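Local atomic coordinates of ESX secretion system protein EccC (Thermomonospora curvata, PDB entry 4NH0), a protein that takes part in type VII (ESX) secretion as a multi-domain FtsK-type motor ATPase with weak intrinsic ATPase activity and may be the translocase subunit. Residues 318-329 with 348-358; 418-427 with 451-461. All blocks are in the same frame, centred on the assembly; numbering follows the deposited sequence.

Interaction 1. Residues 318-329 with 348-358; sequences SELLRTLVLALA and ATFLGMEGLRH. With SO4 (sulfate ion), chain C.
The P-loop (Walker A) of the first FtsK domain ends at Ser-318, a predicted ATP-binding residue, and here the side chain meets Thr-349 of the loop joining strands 337-343 and 359-364. OG of Ser-318 and OG1 of Thr-349 share a hydrogen bond of 3.2 Å. Backbone N of Ser-318 donates to sulfate O3 at 3.1 Å; the ion, probably from the crystallisation liquor, also takes bonds from Gly-314 N and Lys-317 N, consistent with a phosphate position. One turn on, the Arg-322 and Thr-349 side chains lie alongside, pointing opposite ways. NH1 of Arg-322 donates to O of Thr-349 at 2.6 Å, a bond bent to 132° at the hydrogen that arrives above the carbonyl plane. A bend at chi3 (60°) turns the guanidinium so that O of Leu-351 lies at its edge, in plane, and Phe-576 of helix 575-583 adds a cation-pi contact. Farther along, the helix face becomes apolar, with CG1 of Val-325 at 3.9 Å from SD of Met-353. CB of Ala-329 touches CD1 of Leu-356 at 4.0 Å. NE2 of His-358 bonds His-332 O, while one face of its ring receives CA of Ala-329, 4.2 Å from the centroid and 16° off the normal.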
loop_
_atom_site.group_PDB
_atom_site.type_symbol
_atom_site.label_atom_id
_atom_site.label_comp_id
_atom_site.label_asym_id
_atom_site.label_seq_id
_atom_site.Cartn_x
_atom_site.Cartn_y
_atom_site.Cartn_z
ATOM N N SER A 318 -40.641 16.706 17.495
ATOM C CA SER A 318 -40.380 15.879 16.326
ATOM C C SER A 318 -41.483 16.035 15.286
ATOM O O SER A 318 -41.211 16.156 14.094
ATOM C CB SER A 318 -40.242 14.411 16.732
ATOM O OG SER A 318 -39.948 13.596 15.611
ATOM N N GLU A 319 -42.729 16.042 15.748
ATOM C CA GLU A 319 -43.876 16.129 14.851
ATOM C C GLU A 319 -43.999 17.511 14.220
ATOM O O GLU A 319 -44.460 17.646 13.088
ATOM C CB GLU A 319 -45.165 15.778 15.599
ATOM C CG GLU A 319 -46.406 15.744 14.722
ATOM C CD GLU A 319 -46.375 14.622 13.702
ATOM O OE1 GLU A 319 -45.615 13.650 13.901
ATOM O OE2 GLU A 319 -47.111 14.711 12.698
ATOM N N LEU A 320 -43.584 18.537 14.956
ATOM C CA LEU A 320 -43.624 19.901 14.443
ATOM C C LEU A 320 -42.655 20.075 13.281
ATOM O O LEU A 320 -42.990 20.689 12.269
ATOM C CB LEU A 320 -43.298 20.906 15.549
ATOM C CG LEU A 320 -43.225 22.365 15.096
ATOM C CD1 LEU A 320 -44.540 22.792 14.470
ATOM C CD2 LEU A 320 -42.861 23.279 16.254
ATOM N N LEU A 321 -41.452 19.532 13.436
ATOM C CA LEU A 321 -40.423 19.636 12.409
ATOM C C LEU A 321 -40.835 18.918 11.130
ATOM O O LEU A 321 -40.516 19.364 10.031
ATOM C CB LEU A 321 -39.097 19.076 12.925
ATOM C CG LEU A 321 -38.472 19.836 14.096
ATOM C CD1 LEU A 321 -37.210 19.144 14.580
ATOM C CD2 LEU A 321 -38.181 21.273 13.701
ATOM N N ARG A 322 -41.545 17.805 11.278
ATOM C CA ARG A 322 -42.058 17.069 10.130
ATOM C C ARG A 322 -43.108 17.892 9.399
ATOM O O ARG A 322 -43.115 17.962 8.172
ATOM C CB ARG A 322 -42.654 15.732 10.566
ATOM C CG ARG A 322 -41.659 14.788 11.207
ATOM C CD ARG A 322 -42.341 13.533 11.722
ATOM N NE ARG A 322 -43.007 12.793 10.655
ATOM C CZ ARG A 322 -42.431 11.833 9.939
ATOM N NH1 ARG A 322 -41.171 11.493 10.172
ATOM N NH2 ARG A 322 -43.115 11.212 8.989
ATOM N N THR A 323 -43.990 18.516 10.170
ATOM C CA THR A 323 -45.079 19.307 9.613
ATOM C C THR A 323 -44.556 20.522 8.857
ATOM O O THR A 323 -45.048 20.847 7.779
ATOM C CB THR A 323 -46.046 19.773 10.715
ATOM O OG1 THR A 323 -46.468 18.645 11.489
ATOM C CG2 THR A 323 -47.261 20.451 10.109
ATOM N N LEU A 324 -43.555 21.187 9.423
ATOM C CA LEU A 324 -42.980 22.375 8.801
ATOM C C LEU A 324 -42.316 22.046 7.471
ATOM O O LEU A 324 -42.528 22.736 6.476
ATOM C CB LEU A 324 -41.970 23.037 9.736
ATOM C CG LEU A 324 -41.265 24.268 9.163
ATOM C CD1 LEU A 324 -42.280 25.315 8.744
ATOM C CD2 LEU A 324 -40.282 24.846 10.165
ATOM N N VAL A 325 -41.510 20.990 7.461
ATOM C CA VAL A 325 -40.803 20.577 6.256
ATOM C C VAL A 325 -41.770 20.117 5.168
ATOM O O VAL A 325 -41.677 20.552 4.020
ATOM C CB VAL A 325 -39.803 19.445 6.555
ATOM C CG1 VAL A 325 -39.255 18.858 5.265
ATOM C CG2 VAL A 325 -38.673 19.957 7.431
ATOM N N LEU A 326 -42.703 19.245 5.537
ATOM C CA LEU A 326 -43.659 18.698 4.582
ATOM C C LEU A 326 -44.538 19.787 3.977
ATOM O O LEU A 326 -44.886 19.729 2.799
ATOM C CB LEU A 326 -44.531 17.632 5.248
ATOM C CG LEU A 326 -45.498 16.895 4.323
ATOM C CD1 LEU A 326 -44.734 16.196 3.215
ATOM C CD2 LEU A 326 -46.342 15.899 5.102
ATOM N N ALA A 327 -44.892 20.780 4.786
ATOM C CA ALA A 327 -45.701 21.898 4.313
ATOM C C ALA A 327 -44.942 22.707 3.270
ATOM O O ALA A 327 -45.485 23.043 2.219
ATOM C CB ALA A 327 -46.115 22.785 5.471
ATOM N N LEU A 328 -43.686 23.016 3.570
ATOM C CA LEU A 328 -42.830 23.743 2.639
ATOM C C LEU A 328 -42.639 22.958 1.347
ATOM O O LEU A 328 -42.564 23.536 0.264
ATOM C CB LEU A 328 -41.473 24.040 3.278
ATOM C CG LEU A 328 -41.434 25.169 4.306
ATOM C CD1 LEU A 328 -40.086 25.212 5.000
ATOM C CD2 LEU A 328 -41.734 26.499 3.644
ATOM N N ALA A 329 -42.565 21.638 1.470
ATOM C CA ALA A 329 -42.388 20.768 0.315
ATOM C C ALA A 329 -43.626 20.769 -0.574
ATOM O O ALA A 329 -43.526 20.608 -1.788
ATOM C CB ALA A 329 -42.063 19.356 0.766
ATOM N N ALA A 348 -35.726 9.532 14.583
ATOM C CA ALA A 348 -36.358 9.193 13.316
ATOM C C ALA A 348 -37.328 10.288 12.897
ATOM O O ALA A 348 -38.409 10.009 12.379
ATOM C CB ALA A 348 -37.073 7.856 13.418
ATOM N N THR A 349 -36.932 11.535 13.129
ATOM C CA THR A 349 -37.759 12.685 12.794
ATOM C C THR A 349 -38.012 12.766 11.294
ATOM O O THR A 349 -39.148 12.935 10.855
ATOM C CB THR A 349 -37.111 14.002 13.263
ATOM O OG1 THR A 349 -36.866 13.942 14.674
ATOM C CG2 THR A 349 -38.020 15.182 12.963
ATOM N N PHE A 350 -36.949 12.632 10.511
ATOM C CA PHE A 350 -37.047 12.781 9.067
ATOM C C PHE A 350 -37.079 11.432 8.356
ATOM O O PHE A 350 -36.605 11.304 7.229
ATOM C CB PHE A 350 -35.881 13.620 8.546
ATOM C CG PHE A 350 -35.557 14.803 9.411
ATOM C CD1 PHE A 350 -36.325 15.953 9.354
ATOM C CD2 PHE A 350 -34.482 14.763 10.284
ATOM C CE1 PHE A 350 -36.027 17.042 10.149
ATOM C CE2 PHE A 350 -34.180 15.849 11.082
ATOM C CZ PHE A 350 -34.954 16.989 11.014
ATOM N N LEU A 351 -37.644 10.428 9.018
ATOM C CA LEU A 351 -37.739 9.096 8.435
ATOM C C LEU A 351 -38.844 9.038 7.387
ATOM O O LEU A 351 -40.029 9.088 7.717
ATOM C CB LEU A 351 -37.986 8.049 9.523
ATOM C CG LEU A 351 -38.091 6.599 9.049
ATOM C CD1 LEU A 351 -36.863 6.210 8.242
ATOM C CD2 LEU A 351 -38.277 5.661 10.230
ATOM N N GLY A 352 -38.448 8.932 6.124
ATOM C CA GLY A 352 -39.398 8.879 5.027
ATOM C C GLY A 352 -39.256 10.065 4.094
ATOM O O GLY A 352 -39.923 10.140 3.065
ATOM N N MET A 353 -38.376 10.992 4.457
ATOM C CA MET A 353 -38.156 12.200 3.669
ATOM C C MET A 353 -37.298 11.934 2.435
ATOM O O MET A 353 -37.166 12.798 1.570
ATOM C CB MET A 353 -37.490 13.280 4.526
ATOM C CG MET A 353 -38.276 13.691 5.758
ATOM S SD MET A 353 -39.496 14.973 5.428
ATOM C CE MET A 353 -39.949 15.440 7.096
ATOM N N GLU A 354 -36.718 10.739 2.364
ATOM C CA GLU A 354 -35.773 10.396 1.304
ATOM C C GLU A 354 -36.367 10.534 -0.095
ATOM O O GLU A 354 -35.673 10.918 -1.037
ATOM C CB GLU A 354 -35.253 8.968 1.496
ATOM C CG GLU A 354 -34.548 8.724 2.823
ATOM C CD GLU A 354 -35.491 8.240 3.906
ATOM O OE1 GLU A 354 -36.634 7.862 3.577
ATOM O OE2 GLU A 354 -35.087 8.233 5.088
ATOM N N GLY A 355 -37.651 10.222 -0.225
ATOM C CA GLY A 355 -38.317 10.243 -1.515
ATOM C C GLY A 355 -38.431 11.623 -2.134
ATOM O O GLY A 355 -38.465 11.760 -3.357
ATOM N N LEU A 356 -38.487 12.648 -1.292
ATOM C CA LEU A 356 -38.643 14.018 -1.766
ATOM C C LEU A 356 -37.402 14.505 -2.504
ATOM O O LEU A 356 -36.276 14.288 -2.057
ATOM C CB LEU A 356 -38.957 14.955 -0.600
ATOM C CG LEU A 356 -40.201 14.618 0.222
ATOM C CD1 LEU A 356 -40.450 15.680 1.279
ATOM C CD2 LEU A 356 -41.414 14.462 -0.680
ATOM N N ARG A 357 -37.617 15.168 -3.635
ATOM C CA ARG A 357 -36.521 15.719 -4.424
ATOM C C ARG A 357 -35.956 16.974 -3.771
ATOM O O ARG A 357 -34.895 17.461 -4.157
ATOM C CB ARG A 357 -36.989 16.032 -5.846
ATOM C CG ARG A 357 -37.382 14.810 -6.659
ATOM C CD ARG A 357 -36.176 13.939 -6.963
ATOM N NE ARG A 357 -36.505 12.860 -7.889
ATOM C CZ ARG A 357 -36.525 12.992 -9.211
ATOM N NH1 ARG A 357 -36.236 14.162 -9.765
ATOM N NH2 ARG A 357 -36.836 11.958 -9.979
ATOM N N HIS A 358 -36.674 17.500 -2.786
ATOM C CA HIS A 358 -36.228 18.684 -2.067
ATOM C C HIS A 358 -35.054 18.355 -1.156
ATOM O O HIS A 358 -34.170 19.181 -0.940
ATOM C CB HIS A 358 -37.369 19.278 -1.240
ATOM C CG HIS A 358 -38.614 19.548 -2.023
ATOM N ND1 HIS A 358 -39.466 18.547 -2.438
ATOM C CD2 HIS A 358 -39.158 20.709 -2.459
ATOM C CE1 HIS A 358 -40.478 19.079 -3.099
ATOM N NE2 HIS A 358 -40.315 20.390 -3.126
HETATM S S SO4 C . -41.115 15.153 21.085
HETATM O O1 SO4 C . -41.551 14.088 21.980
HETATM O O2 SO4 C . -39.658 15.211 21.071
HETATM O O3 SO4 C . -41.609 14.883 19.741
HETATM O O4 SO4 C . -41.646 16.430 21.552
#

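Interaction 2. Residues 418-427 with 451-461; sequences TLFIVLDEFS and GVHLLLASQRL
Chi1 of Phe-426 (77°) places CG between the backbone N and the carbonyl carbon, which stands the ring against Leu-456, and a bend at chi2 of Glu-425 (-58°) carries its carboxylate back to Gln-459. CB of Leu-456 sits over the centre of one face of the Phe-426 ring, 3.7 Å from the centroid. O of Ala-457 lies near the ring plane at the edge, and CD1 of Leu-461 reaches CZ of Phe-426 at 3.5 Å. OE1 of Glu-425 accepts a weak hydrogen bond from backbone N of Gln-459 at 3.2 Å, and the side-chain amide of Gln-459 is turned nearly perpendicular to the carboxylate.

The contact is built on two neighbouring parallel strands, 418-424 and 452-458, whose axes, taken over these short segments, differ by 16° in direction. Helix 437-450 lies between them in the chain, making a beta-alpha-beta crossover within the P-loop ATPase fold. The first strand is a hydrophobic run ending at Asp-424, with Glu-425 just beyond it, and reads as the Walker B motif; Glu-425 is the inferred active-site residue, and OD2 of Asp-424 forms a salt bridge with Lys-317.

The backbone ladder alternates regularly: Leu-419 N donates to Gly-451 O (2.7 Å), His-453 N to Leu-419 O, Ile-421 N to His-453 O, Leu-455 N to Ile-421 O, Leu-423 N to Leu-455 O (3.1 Å) and Ala-457 N to Leu-423 O. Between these rungs Phe-420 and Val-422 turn their backbone bonds to strand 337-343. On the Phe-420 face, CE1 of that ring meets CB of Leu-455 at 3.7 Å. On the other face, CD1 of Ile-421 touches CG1 of Val-452 at 3.7 Å, while CG2 of Ile-421 packs on CD1 of Leu-454 at 3.8 Å.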
loop_
_atom_site.group_PDB
_atom_site.type_symbol
_atom_site.label_atom_id
_atom_site.label_comp_id
_atom_site.label_asym_id
_atom_site.label_seq_id
_atom_site.Cartn_x
_atom_site.Cartn_y
_atom_site.Cartn_z
ATOM N N THR A 418 -33.187 28.246 -2.394
ATOM C CA THR A 418 -32.815 28.593 -1.032
ATOM C C THR A 418 -32.590 27.311 -0.246
ATOM O O THR A 418 -33.250 26.303 -0.495
ATOM C CB THR A 418 -33.885 29.447 -0.333
ATOM O OG1 THR A 418 -35.141 28.761 -0.364
ATOM C CG2 THR A 418 -34.032 30.790 -1.025
ATOM N N LEU A 419 -31.654 27.343 0.693
ATOM C CA LEU A 419 -31.338 26.156 1.473
ATOM C C LEU A 419 -31.875 26.266 2.892
ATOM O O LEU A 419 -31.547 27.201 3.620
ATOM C CB LEU A 419 -29.829 25.920 1.500
ATOM C CG LEU A 419 -29.398 24.600 2.136
ATOM C CD1 LEU A 419 -30.019 23.438 1.386
ATOM C CD2 LEU A 419 -27.884 24.479 2.157
ATOM N N PHE A 420 -32.707 25.305 3.278
ATOM C CA PHE A 420 -33.240 25.256 4.631
ATOM C C PHE A 420 -32.539 24.163 5.425
ATOM O O PHE A 420 -32.631 22.984 5.089
ATOM C CB PHE A 420 -34.749 25.014 4.615
ATOM C CG PHE A 420 -35.422 25.293 5.929
ATOM C CD1 PHE A 420 -34.818 26.103 6.874
ATOM C CD2 PHE A 420 -36.655 24.736 6.223
ATOM C CE1 PHE A 420 -35.433 26.358 8.083
ATOM C CE2 PHE A 420 -37.273 24.987 7.431
ATOM C CZ PHE A 420 -36.661 25.799 8.361
ATOM N N ILE A 421 -31.835 24.560 6.478
ATOM C CA ILE A 421 -31.095 23.610 7.297
ATOM C C ILE A 421 -31.775 23.391 8.642
ATOM O O ILE A 421 -31.925 24.320 9.432
ATOM C CB ILE A 421 -29.653 24.078 7.533
ATOM C CG1 ILE A 421 -28.962 24.356 6.198
ATOM C CG2 ILE A 421 -28.882 23.037 8.326
ATOM C CD1 ILE A 421 -27.546 24.859 6.340
ATOM N N VAL A 422 -32.186 22.153 8.890
ATOM C CA VAL A 422 -32.844 21.799 10.139
ATOM C C VAL A 422 -31.944 20.907 10.986
ATOM O O VAL A 422 -31.809 19.715 10.715
ATOM C CB VAL A 422 -34.180 21.081 9.885
ATOM C CG1 VAL A 422 -34.926 20.876 11.189
ATOM C CG2 VAL A 422 -35.026 21.877 8.908
ATOM N N LEU A 423 -31.327 21.491 12.008
ATOM C CA LEU A 423 -30.431 20.743 12.879
ATOM C C LEU A 423 -31.088 20.493 14.231
ATOM O O LEU A 423 -31.263 21.417 15.026
ATOM C CB LEU A 423 -29.106 21.495 13.055
ATOM C CG LEU A 423 -27.851 20.688 13.406
ATOM C CD1 LEU A 423 -26.609 21.522 13.150
ATOM C CD2 LEU A 423 -27.865 20.202 14.847
ATOM N N ASP A 424 -31.447 19.240 14.487
ATOM C CA ASP A 424 -32.063 18.867 15.753
ATOM C C ASP A 424 -30.995 18.543 16.792
ATOM O O ASP A 424 -29.906 18.086 16.447
ATOM C CB ASP A 424 -32.999 17.671 15.563
ATOM C CG ASP A 424 -34.034 17.556 16.667
ATOM O OD1 ASP A 424 -33.833 18.155 17.744
ATOM O OD2 ASP A 424 -35.051 16.863 16.458
ATOM N N GLU A 425 -31.319 18.793 18.059
ATOM C CA GLU A 425 -30.426 18.509 19.181
ATOM C C GLU A 425 -29.074 19.202 19.048
ATOM O O GLU A 425 -28.033 18.603 19.314
ATOM C CB GLU A 425 -30.216 17.000 19.329
ATOM C CG GLU A 425 -31.476 16.235 19.677
ATOM C CD GLU A 425 -32.111 16.722 20.960
ATOM O OE1 GLU A 425 -33.341 16.569 21.107
ATOM O OE2 GLU A 425 -31.383 17.260 21.822
ATOM N N PHE A 426 -29.095 20.468 18.644
ATOM C CA PHE A 426 -27.863 21.229 18.481
ATOM C C PHE A 426 -27.235 21.547 19.832
ATOM O O PHE A 426 -26.047 21.858 19.916
ATOM C CB PHE A 426 -28.127 22.521 17.710
ATOM C CG PHE A 426 -28.769 23.599 18.532
ATOM C CD1 PHE A 426 -30.119 23.548 18.834
ATOM C CD2 PHE A 426 -28.024 24.668 18.997
ATOM C CE1 PHE A 426 -30.709 24.540 19.590
ATOM C CE2 PHE A 426 -28.609 25.662 19.752
ATOM C CZ PHE A 426 -29.953 25.598 20.047
ATOM N N SER A 427 -28.040 21.471 20.886
ATOM C CA SER A 427 -27.567 21.756 22.236
ATOM C C SER A 427 -26.551 20.720 22.698
ATOM O O SER A 427 -25.461 21.069 23.149
ATOM C CB SER A 427 -28.739 21.811 23.214
ATOM O OG SER A 427 -28.290 22.035 24.538
ATOM N N GLY A 451 -28.930 32.795 0.766
ATOM C CA GLY A 451 -30.179 32.063 0.675
ATOM C C GLY A 451 -30.165 30.796 1.507
ATOM O O GLY A 451 -30.848 29.825 1.190
ATOM N N VAL A 452 -29.379 30.806 2.578
ATOM C CA VAL A 452 -29.300 29.662 3.477
ATOM C C VAL A 452 -30.022 29.957 4.785
ATOM O O VAL A 452 -29.608 30.829 5.548
ATOM C CB VAL A 452 -27.843 29.276 3.777
ATOM C CG1 VAL A 452 -27.792 28.195 4.839
ATOM C CG2 VAL A 452 -27.147 28.817 2.509
ATOM N N HIS A 453 -31.104 29.230 5.037
ATOM C CA HIS A 453 -31.897 29.435 6.241
ATOM C C HIS A 453 -31.673 28.313 7.245
ATOM O O HIS A 453 -31.703 27.135 6.893
ATOM C CB HIS A 453 -33.380 29.546 5.891
ATOM C CG HIS A 453 -33.689 30.648 4.925
ATOM N ND1 HIS A 453 -33.944 31.940 5.328
ATOM C CD2 HIS A 453 -33.778 30.649 3.574
ATOM C CE1 HIS A 453 -34.179 32.691 4.267
ATOM N NE2 HIS A 453 -34.084 31.933 3.191
ATOM N N LEU A 454 -31.451 28.690 8.499
ATOM C CA LEU A 454 -31.153 27.725 9.549
ATOM C C LEU A 454 -32.291 27.618 10.558
ATOM O O LEU A 454 -32.972 28.600 10.850
ATOM C CB LEU A 454 -29.855 28.108 10.264
ATOM C CG LEU A 454 -29.383 27.212 11.411
ATOM C CD1 LEU A 454 -29.148 25.792 10.925
ATOM C CD2 LEU A 454 -28.127 27.777 12.051
ATOM N N LEU A 455 -32.498 26.414 11.079
ATOM C CA LEU A 455 -33.454 26.192 12.153
ATOM C C LEU A 455 -32.855 25.271 13.208
ATOM O O LEU A 455 -32.780 24.059 13.015
ATOM C CB LEU A 455 -34.755 25.599 11.614
ATOM C CG LEU A 455 -35.806 25.273 12.675
ATOM C CD1 LEU A 455 -36.154 26.512 13.482
ATOM C CD2 LEU A 455 -37.050 24.679 12.041
ATOM N N LEU A 456 -32.423 25.856 14.319
ATOM C CA LEU A 456 -31.829 25.087 15.403
ATOM C C LEU A 456 -32.897 24.574 16.358
ATOM O O LEU A 456 -33.640 25.355 16.951
ATOM C CB LEU A 456 -30.804 25.931 16.160
ATOM C CG LEU A 456 -29.620 26.420 15.326
ATOM C CD1 LEU A 456 -28.672 27.250 16.172
ATOM C CD2 LEU A 456 -28.895 25.243 14.699
ATOM N N ALA A 457 -32.971 23.257 16.500
ATOM C CA ALA A 457 -33.955 22.638 17.375
ATOM C C ALA A 457 -33.279 21.762 18.420
ATOM O O ALA A 457 -32.321 21.052 18.120
ATOM C CB ALA A 457 -34.949 21.826 16.565
ATOM N N SER A 458 -33.782 21.817 19.647
ATOM C CA SER A 458 -33.239 20.999 20.722
ATOM C C SER A 458 -34.311 20.581 21.715
ATOM O O SER A 458 -35.310 21.275 21.897
ATOM C CB SER A 458 -32.125 21.744 21.456
ATOM O OG SER A 458 -31.730 21.029 22.614
ATOM N N GLN A 459 -34.090 19.437 22.352
ATOM C CA GLN A 459 -34.972 18.963 23.407
ATOM C C GLN A 459 -34.891 19.887 24.614
ATOM O O GLN A 459 -35.905 20.215 25.228
ATOM C CB GLN A 459 -34.604 17.534 23.805
ATOM C CG GLN A 459 -35.455 16.945 24.909
ATOM C CD GLN A 459 -35.069 15.515 25.226
ATOM O OE1 GLN A 459 -35.035 14.660 24.342
ATOM N NE2 GLN A 459 -34.768 15.250 26.492
ATOM N N ARG A 460 -33.674 20.309 24.941
ATOM C CA ARG A 460 -33.451 21.207 26.066
ATOM C C ARG A 460 -32.265 22.134 25.810
ATOM O O ARG A 460 -31.322 21.772 25.107
ATOM C CB ARG A 460 -33.232 20.410 27.354
ATOM C CG ARG A 460 -32.997 21.283 28.567
ATOM C CD ARG A 460 -33.007 20.512 29.863
ATOM N NE ARG A 460 -33.672 19.221 29.743
ATOM C CZ ARG A 460 -33.704 18.319 30.717
ATOM N NH1 ARG A 460 -33.119 18.582 31.878
ATOM N NH2 ARG A 460 -34.327 17.162 30.537
ATOM N N LEU A 461 -32.319 23.329 26.393
ATOM C CA LEU A 461 -31.320 24.362 26.152
ATOM C C LEU A 461 -30.775 24.973 27.443
ATOM O O LEU A 461 -31.461 25.011 28.463
ATOM C CB LEU A 461 -31.927 25.462 25.281
ATOM C CG LEU A 461 -30.979 26.409 24.553
ATOM C CD1 LEU A 461 -30.212 25.652 23.490
ATOM C CD2 LEU A 461 -31.752 27.567 23.943
#

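Interactions 1 and 2 lie side by side in the first FtsK domain, their centres about 13 Å apart. Helix 317-329 packs on the sheet face that carries Phe-420, Asp-424 and Leu-455. CD1 of Leu-328 approaches CD2 of Phe-420 at 3.7 Å, and CD2 of Leu-324 comes equally close to CD2 of Leu-455. Nearer the nucleotide site, CD1 of Leu-321 is 3.7 Å from OD2 of Asp-424, and OG1 of Thr-349 is 3.9 Å from that same oxygen, a packing contact. Between nearest atoms, the side chains of Thr-349 and Glu-425 are about 8 Å apart, and that of Gln-459 is about 6 Å from the sulfate, so both contacts border the predicted ATP site.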